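Local coordinates for dermonecrotic toxin (Pasteurella multocida, PDB 2EBF), which acts as an osteolytic, mitogenic toxin associated with the severe progressive form of atrophic rhinitis in pigs, here represented by its C-terminal region, at residues 348-353 with 368-373; 526-531 with 538-543. One frame throughout, in Å; residues are numbered along the deposited sequence.

Contact 1: 348-353 with 368-373; sequences INYDEQ and NTYRGV
Tyr350 and Tyr370 reach toward each other from opposite directions and meet through their phenol oxygens, Tyr350 OH lying 2.8 Å from Tyr370 OH in a hydrogen bond. The backbones stay far apart, with Tyr350 CA 14.1 Å from Tyr370 CA, and the two rings span the distance. Tyr350 stands in the first turn of helix 350-356, and its CG lies anti to the backbone N (chi1 180°), which sends the ring out from the helix. Tyr370 comes just before strand 372-376; its CG, anti to the carbonyl carbon (chi1 -51°), carries the ring toward Tyr350. The meeting is not symmetrical. Tyr370 OH sits at the edge of the Tyr350 ring, in its plane and 3.8 Å from Tyr350 CE1, whereas Tyr350 OH approaches the Tyr370 ring obliquely, 3.4 Å from Tyr370 CE2. Tyr345 packs edge-to-face with both rings, so the bond belongs to an aromatic cluster between the helices of the C2 domain and strand 372-376 of its mixed sheet. Because a phenol hydroxyl can both give and accept, each oxygen supplies the other with a polar partner among these rings.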
loop_
_atom_site.group_PDB
_atom_site.type_symbol
_atom_site.label_atom_id
_atom_site.label_comp_id
_atom_site.label_asym_id
_atom_site.label_seq_id
_atom_site.Cartn_x
_atom_site.Cartn_y
_atom_site.Cartn_z
ATOM N N ILE A 348 12.655 26.004 -18.641
ATOM C CA ILE A 348 14.097 25.773 -18.741
ATOM C C ILE A 348 14.903 26.852 -18.014
ATOM O O ILE A 348 15.965 26.568 -17.466
ATOM C CB ILE A 348 14.601 25.601 -20.218
ATOM C CG1 ILE A 348 16.117 25.361 -20.241
ATOM C CG2 ILE A 348 14.238 26.814 -21.081
ATOM C CD1 ILE A 348 16.586 24.335 -21.249
ATOM N N ASN A 349 14.392 28.079 -17.999
ATOM C CA ASN A 349 15.132 29.180 -17.396
ATOM C C ASN A 349 14.628 29.599 -16.020
ATOM O O ASN A 349 14.943 30.701 -15.553
ATOM C CB ASN A 349 15.179 30.382 -18.339
ATOM C CG ASN A 349 15.981 30.104 -19.591
ATOM O OD1 ASN A 349 17.035 29.466 -19.537
ATOM N ND2 ASN A 349 15.490 30.584 -20.726
ATOM N N TYR A 350 13.876 28.728 -15.351
ATOM C CA TYR A 350 13.416 29.092 -14.006
ATOM C C TYR A 350 14.589 29.357 -13.075
ATOM O O TYR A 350 14.533 30.276 -12.253
ATOM C CB TYR A 350 12.468 28.073 -13.367
ATOM C CG TYR A 350 12.060 28.539 -11.975
ATOM C CD1 TYR A 350 11.144 29.583 -11.809
ATOM C CD2 TYR A 350 12.631 27.980 -10.829
ATOM C CE1 TYR A 350 10.791 30.035 -10.542
ATOM C CE2 TYR A 350 12.273 28.427 -9.551
ATOM C CZ TYR A 350 11.361 29.452 -9.421
ATOM O OH TYR A 350 11.015 29.903 -8.167
ATOM N N ASP A 351 15.646 28.559 -13.209
ATOM C CA ASP A 351 16.839 28.720 -12.384
ATOM C C ASP A 351 17.480 30.108 -12.517
ATOM O O ASP A 351 17.933 30.684 -11.524
ATOM C CB ASP A 351 17.856 27.610 -12.660
ATOM C CG ASP A 351 18.369 27.603 -14.101
ATOM O OD1 ASP A 351 17.762 28.237 -14.997
ATOM O OD2 ASP A 351 19.404 26.948 -14.326
ATOM N N GLU A 352 17.498 30.640 -13.739
ATOM C CA GLU A 352 18.014 31.988 -13.996
ATOM C C GLU A 352 17.077 33.050 -13.437
ATOM O O GLU A 352 17.525 34.071 -12.918
ATOM C CB GLU A 352 18.222 32.218 -15.493
ATOM C CG GLU A 352 19.214 31.273 -16.136
ATOM C CD GLU A 352 19.423 31.553 -17.621
ATOM O OE1 GLU A 352 18.754 32.464 -18.171
ATOM O OE2 GLU A 352 20.261 30.852 -18.239
ATOM N N GLN A 353 15.776 32.811 -13.550
ATOM C CA GLN A 353 14.792 33.725 -12.986
ATOM C C GLN A 353 14.905 33.778 -11.456
ATOM O O GLN A 353 14.848 34.861 -10.860
ATOM C CB GLN A 353 13.388 33.324 -13.417
ATOM C CG GLN A 353 13.142 33.493 -14.912
ATOM C CD GLN A 353 12.018 32.618 -15.422
ATOM O OE1 GLN A 353 11.089 32.284 -14.683
ATOM N NE2 GLN A 353 12.092 32.241 -16.701
ATOM N N ASN A 368 5.928 34.546 0.808
ATOM C CA ASN A 368 4.652 35.219 0.542
ATOM C C ASN A 368 3.846 34.672 -0.634
ATOM O O ASN A 368 2.613 34.704 -0.599
ATOM C CB ASN A 368 4.855 36.731 0.397
ATOM C CG ASN A 368 5.496 37.356 1.627
ATOM O OD1 ASN A 368 6.294 38.291 1.517
ATOM N ND2 ASN A 368 5.144 36.855 2.802
ATOM N N THR A 369 4.532 34.164 -1.655
ATOM C CA THR A 369 3.861 33.606 -2.838
ATOM C C THR A 369 3.796 32.072 -2.802
ATOM O O THR A 369 2.707 31.491 -2.886
ATOM C CB THR A 369 4.533 34.093 -4.149
ATOM O OG1 THR A 369 4.419 35.516 -4.240
ATOM C CG2 THR A 369 3.880 33.475 -5.374
ATOM N N TYR A 370 4.951 31.419 -2.679
ATOM C CA TYR A 370 4.991 29.954 -2.706
ATOM C C TYR A 370 4.534 29.331 -1.392
ATOM O O TYR A 370 4.101 28.175 -1.367
ATOM C CB TYR A 370 6.384 29.442 -3.053
ATOM C CG TYR A 370 7.013 30.030 -4.295
ATOM C CD1 TYR A 370 6.237 30.443 -5.382
ATOM C CD2 TYR A 370 8.398 30.147 -4.393
ATOM C CE1 TYR A 370 6.829 30.976 -6.532
ATOM C CE2 TYR A 370 9.001 30.674 -5.538
ATOM C CZ TYR A 370 8.208 31.085 -6.601
ATOM O OH TYR A 370 8.802 31.602 -7.726
ATOM N N ARG A 371 4.653 30.100 -0.308
ATOM C CA ARG A 371 4.296 29.661 1.052
ATOM C C ARG A 371 5.253 28.592 1.590
ATOM O O ARG A 371 5.025 28.024 2.652
ATOM C CB ARG A 371 2.845 29.159 1.119
ATOM C CG ARG A 371 1.820 30.068 0.425
ATOM C CD ARG A 371 1.320 31.140 1.362
ATOM N NE ARG A 371 0.837 30.529 2.595
ATOM C CZ ARG A 371 0.245 31.182 3.585
ATOM N NH1 ARG A 371 0.034 32.492 3.502
ATOM N NH2 ARG A 371 -0.144 30.513 4.662
ATOM N N GLY A 372 6.326 28.322 0.851
ATOM C CA GLY A 372 7.322 27.367 1.302
ATOM C C GLY A 372 8.477 27.213 0.342
ATOM O O GLY A 372 8.399 27.624 -0.820
ATOM N N VAL A 373 9.555 26.623 0.848
ATOM C CA VAL A 373 10.713 26.293 0.033
ATOM C C VAL A 373 11.442 25.127 0.685
ATOM O O VAL A 373 11.396 24.962 1.900
ATOM C CB VAL A 373 11.660 27.521 -0.182
ATOM C CG1 VAL A 373 12.237 28.025 1.128
ATOM C CG2 VAL A 373 12.779 27.192 -1.181
#

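Contact 2: 526-531 with 538-543; sequences IPATVV and QFLPDV
Leu540 O is gripped by two donors: a water 2.7 Å from Leu540 O, and the side-chain amide of Asn508. The same water accepts from the backbone of the facing segment, 3.0 Å from Ala528 N, and so bridges the two segments where they begin to part. Next to it Leu540 N bonds to Ala528 O at 2.8 Å. Further along the pairing is more regular. Val530 and Gln538 form a hydrogen-bonded antiparallel pair, with Gln538 N 2.8 Å from Val530 O and Val530 N 2.9 Å from Gln538 O. Thr529 and Phe539 make the neighbouring non-hydrogen-bonded pair, where the CA-H of Thr529 also leans on Gln538 O. These strands, 528-531 and 537-539, are a beta hairpin that closes one side of the mixed sheet of the C2 domain: 537-539 is the outermost strand, while 528-531 runs parallel to strand 372-376 on its other flank, with Thr529 OG1 held by Ala374 O of that strand and by Trp537 NE1. Val530 spreads its two methyls over different partners. CG1, anti to the carbonyl carbon (chi1 -75°), comes 3.6 Å from Leu540 CG, the two side chains crossing at about a right angle; Val530 CG2 lies 3.6 Å from Gln538 CG, on the stem of an extended side chain. Away from these, Phe539 turns one ring edge to the proline, Phe539 CE2 being 3.9 Å from Pro527 CB, while Trp341 and Tyr345 of helix 339-345 also pack against the phenyl.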
loop_
_atom_site.group_PDB
_atom_site.type_symbol
_atom_site.label_atom_id
_atom_site.label_comp_id
_atom_site.label_asym_id
_atom_site.label_seq_id
_atom_site.Cartn_x
_atom_site.Cartn_y
_atom_site.Cartn_z
ATOM N N ILE A 526 6.140 23.624 -4.151
ATOM C CA ILE A 526 7.208 24.573 -3.799
ATOM C C ILE A 526 8.458 24.269 -4.625
ATOM O O ILE A 526 8.515 23.229 -5.263
ATOM C CB ILE A 526 7.529 24.530 -2.281
ATOM C CG1 ILE A 526 7.997 23.122 -1.857
ATOM C CG2 ILE A 526 6.306 25.018 -1.482
ATOM C CD1 ILE A 526 8.406 23.002 -0.386
ATOM N N PRO A 527 9.446 25.188 -4.645
ATOM C CA PRO A 527 10.714 24.852 -5.303
ATOM C C PRO A 527 11.721 24.150 -4.382
ATOM O O PRO A 527 11.758 24.428 -3.176
ATOM C CB PRO A 527 11.254 26.224 -5.718
ATOM C CG PRO A 527 10.733 27.178 -4.634
ATOM C CD PRO A 527 9.433 26.571 -4.121
ATOM N N ALA A 528 12.525 23.247 -4.944
ATOM C CA ALA A 528 13.705 22.724 -4.237
ATOM C C ALA A 528 14.942 23.555 -4.549
ATOM O O ALA A 528 15.145 23.996 -5.690
ATOM C CB ALA A 528 13.958 21.276 -4.579
ATOM N N THR A 529 15.783 23.740 -3.538
ATOM C CA THR A 529 16.976 24.578 -3.683
ATOM C C THR A 529 18.216 23.948 -3.061
ATOM O O THR A 529 18.126 22.978 -2.312
ATOM C CB THR A 529 16.780 25.990 -3.071
ATOM O OG1 THR A 529 16.625 25.892 -1.650
ATOM C CG2 THR A 529 15.590 26.706 -3.685
ATOM N N VAL A 530 19.371 24.523 -3.386
ATOM C CA VAL A 530 20.656 24.101 -2.835
ATOM C C VAL A 530 21.524 25.338 -2.634
ATOM O O VAL A 530 21.343 26.350 -3.314
ATOM C CB VAL A 530 21.432 23.123 -3.789
ATOM C CG1 VAL A 530 20.840 21.734 -3.775
ATOM C CG2 VAL A 530 21.497 23.672 -5.219
ATOM N N VAL A 531 22.475 25.245 -1.713
ATOM C CA VAL A 531 23.448 26.314 -1.516
ATOM C C VAL A 531 24.842 25.838 -1.956
ATOM O O VAL A 531 25.360 24.851 -1.433
ATOM C CB VAL A 531 23.433 26.847 -0.050
ATOM C CG1 VAL A 531 24.441 27.989 0.143
ATOM C CG2 VAL A 531 22.029 27.322 0.325
ATOM N N GLN A 538 20.594 28.461 -5.066
ATOM C CA GLN A 538 20.062 28.219 -6.398
ATOM C C GLN A 538 19.004 27.142 -6.463
ATOM O O GLN A 538 18.926 26.282 -5.591
ATOM C CB GLN A 538 21.192 27.895 -7.371
ATOM C CG GLN A 538 22.061 26.743 -6.953
ATOM C CD GLN A 538 23.491 26.890 -7.452
ATOM O OE1 GLN A 538 23.849 27.895 -8.075
ATOM N NE2 GLN A 538 24.314 25.882 -7.182
ATOM N N PHE A 539 18.211 27.218 -7.526
ATOM C CA PHE A 539 17.159 26.266 -7.818
ATOM C C PHE A 539 17.741 24.896 -8.134
ATOM O O PHE A 539 18.800 24.784 -8.761
ATOM C CB PHE A 539 16.340 26.788 -8.994
ATOM C CG PHE A 539 15.191 25.905 -9.390
ATOM C CD1 PHE A 539 15.155 25.326 -10.654
ATOM C CD2 PHE A 539 14.138 25.669 -8.513
ATOM C CE1 PHE A 539 14.088 24.523 -11.035
ATOM C CE2 PHE A 539 13.060 24.861 -8.888
ATOM C CZ PHE A 539 13.040 24.287 -10.142
ATOM N N LEU A 540 17.033 23.866 -7.687
ATOM C CA LEU A 540 17.389 22.486 -7.943
ATOM C C LEU A 540 16.305 21.898 -8.860
ATOM O O LEU A 540 15.261 21.490 -8.375
ATOM C CB LEU A 540 17.403 21.730 -6.619
ATOM C CG LEU A 540 18.434 20.682 -6.219
ATOM C CD1 LEU A 540 17.725 19.672 -5.323
ATOM C CD2 LEU A 540 19.065 19.972 -7.400
ATOM N N PRO A 541 16.539 21.901 -10.190
ATOM C CA PRO A 541 15.538 21.443 -11.166
ATOM C C PRO A 541 15.166 19.974 -11.047
ATOM O O PRO A 541 15.985 19.159 -10.630
ATOM C CB PRO A 541 16.215 21.693 -12.522
ATOM C CG PRO A 541 17.655 21.767 -12.231
ATOM C CD PRO A 541 17.768 22.371 -10.856
ATOM N N ASP A 542 13.933 19.648 -11.421
ATOM C CA ASP A 542 13.501 18.254 -11.499
ATOM C C ASP A 542 13.965 17.705 -12.842
ATOM O O ASP A 542 13.366 17.991 -13.877
ATOM C CB ASP A 542 11.978 18.147 -11.375
ATOM C CG ASP A 542 11.510 16.727 -11.075
ATOM O OD1 ASP A 542 12.311 15.929 -10.548
ATOM O OD2 ASP A 542 10.334 16.415 -11.351
ATOM N N VAL A 543 15.049 16.940 -12.821
ATOM C CA VAL A 543 15.705 16.490 -14.044
ATOM C C VAL A 543 14.902 15.388 -14.768
ATOM O O VAL A 543 14.255 14.562 -14.128
ATOM C CB VAL A 543 17.188 16.084 -13.770
ATOM C CG1 VAL A 543 17.308 14.692 -13.175
ATOM C CG2 VAL A 543 18.006 16.196 -15.019
HETATM O O HOH W 1 12.714 21.797 -7.507
#

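The centres of contact 1 and contact 2 lie about 9 Å apart, and the two touch directly. Tyr350 and Phe539 pack edge-to-face, with Tyr350 CE2 3.5 Å from Phe539 CD2, so the aromatic cluster of contact 1 continues onto the hairpin of contact 2. Strands 372-376 and 528-531 are neighbours in one sheet; where they start, Gly372 O is 3.4 Å from Ile526 CG2. Helix 350-356 is thereby joined to the hairpin side of the sheet. The phosphonate lies elsewhere, bound by Gly624 to Ser628 of the C3 domain, among them Cys626, disulfide-bonded to Cys620; neither contact joins that pocket or is known to build the reported thiol protease-like catalytic triad.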